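PDB 6KIA: enoyl-acyl carrier protein reductase from Uncultured bacterium, which probably catalyses the NADH-dependent reduction of enoyl-acyl carrier protein in fatty acid synthesis and is linked to triclosan resistance. Local coordinates for residues A[300-304]-A[376-380]. Sequence-based numbering, arbitrary orientation.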
# COMPACT_ATOMS: atom_id res chain seq x y z
N VAL A 300 -12.28 -6.41 -5.21
CA VAL A 300 -13.36 -5.86 -6.02
C VAL A 300 -14.24 -4.92 -5.20
O VAL A 300 -14.78 -5.31 -4.15
CB VAL A 300 -14.23 -6.99 -6.64
CG1 VAL A 300 -15.46 -6.43 -7.36
CG2 VAL A 300 -13.40 -7.83 -7.59
N GLY A 301 -14.34 -3.67 -5.64
CA GLY A 301 -15.11 -2.68 -4.92
C GLY A 301 -14.25 -1.64 -4.25
O GLY A 301 -14.75 -0.58 -3.93
N VAL A 302 -12.97 -1.94 -4.05
CA VAL A 302 -12.08 -0.96 -3.45
C VAL A 302 -12.10 0.35 -4.26
O VAL A 302 -12.06 1.47 -3.71
CB VAL A 302 -10.63 -1.52 -3.30
CG1 VAL A 302 -9.93 -1.70 -4.65
CG2 VAL A 302 -9.78 -0.64 -2.33
N GLU A 303 -12.21 0.19 -5.57
CA GLU A 303 -12.13 1.32 -6.49
C GLU A 303 -13.38 2.22 -6.42
O GLU A 303 -13.37 3.36 -6.91
CB GLU A 303 -11.92 0.81 -7.93
CG GLU A 303 -13.22 0.34 -8.61
CD GLU A 303 -13.75 -1.00 -8.16
OE1 GLU A 303 -13.07 -1.73 -7.40
OE2 GLU A 303 -14.92 -1.29 -8.53
N LEU A 304 -14.47 1.72 -5.83
CA LEU A 304 -15.67 2.54 -5.69
C LEU A 304 -15.35 3.79 -4.90
O LEU A 304 -15.98 4.85 -5.14
CB LEU A 304 -16.80 1.75 -5.00
CG LEU A 304 -17.29 0.54 -5.79
CD1 LEU A 304 -18.39 -0.11 -4.99
CD2 LEU A 304 -17.82 0.95 -7.18
N MET A 376 -21.83 -3.84 -3.05
CA MET A 376 -20.48 -3.43 -3.46
C MET A 376 -20.08 -4.13 -4.76
O MET A 376 -19.63 -3.49 -5.72
CB MET A 376 -19.44 -3.73 -2.38
CG MET A 376 -18.04 -3.33 -2.81
SD MET A 376 -16.81 -3.52 -1.50
CE MET A 376 -16.79 -5.31 -1.37
N ILE A 377 -20.24 -5.44 -4.81
CA ILE A 377 -19.86 -6.16 -6.02
C ILE A 377 -20.82 -5.83 -7.17
O ILE A 377 -20.38 -5.68 -8.32
CB ILE A 377 -19.83 -7.67 -5.77
CG1 ILE A 377 -18.91 -7.99 -4.60
CG2 ILE A 377 -19.48 -8.44 -7.05
CD1 ILE A 377 -17.45 -7.89 -4.92
N GLY A 378 -22.11 -5.69 -6.86
CA GLY A 378 -23.09 -5.32 -7.86
C GLY A 378 -22.76 -3.96 -8.47
O GLY A 378 -22.76 -3.80 -9.71
N THR A 379 -22.49 -2.98 -7.60
CA THR A 379 -22.19 -1.63 -8.08
C THR A 379 -20.88 -1.60 -8.89
O THR A 379 -20.81 -0.99 -9.99
CB THR A 379 -22.10 -0.64 -6.89
OG1 THR A 379 -23.35 -0.66 -6.15
CG2 THR A 379 -21.83 0.76 -7.38
N SER A 380 -19.86 -2.27 -8.37
CA SER A 380 -18.57 -2.31 -9.07
C SER A 380 -18.72 -2.92 -10.48
O SER A 380 -18.22 -2.39 -11.48
CB SER A 380 -17.55 -3.09 -8.22
OG SER A 380 -16.36 -3.34 -8.96
O HOH W 1 -16.14 -0.23 -10.77
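Gly301 and Ser380 bring the two backbones to within 5.4 Å between their CA atoms, where the turn 300-304, entering a 3-10 segment closed by the bond from Leu304 N to Gly301 O, meets one face of helix 370-385. Gly301 sits at a positive phi (110°), where a side chain would run into the preceding carbonyl and into Met376 CG, which lies 3.7 Å from Gly301 CA. The Met376 chain runs extended to SD and then bends at chi3 (68°), which brings CE 3.4 Å from Val300 O.

The polar part of the contact centres on Glu303, whose carboxylate folds back over its own turn. Ser380 OG donates a short 2.5 Å bond to Glu303 OE2, on the syn side and 18° out of the carboxylate plane, while Gly301 N bonds to OE1, also syn. Held through both oxygens, the carboxylate has little freedom to rotate. A water donates to OE2 and to Ser380 O, adding a second polar link to Ser380.

Apolar contacts flank this network: Val300 CG1 presses tightly on Ile377 CD1 (3.5 Å), and Leu304 points at the helix, CD1 against Met376 CG and O and CD2 over Ser380 CA, with Thr379 CG2 beside it. Tyr349 of helix 339-351 touches Leu304, Met376 and Thr379. The contact thus packs the loop following Rossmann-type strand 283-287 against helix 370-385 of the largely helical chain beyond it, with the Glu303 side chain about 9 Å from the bound NADH.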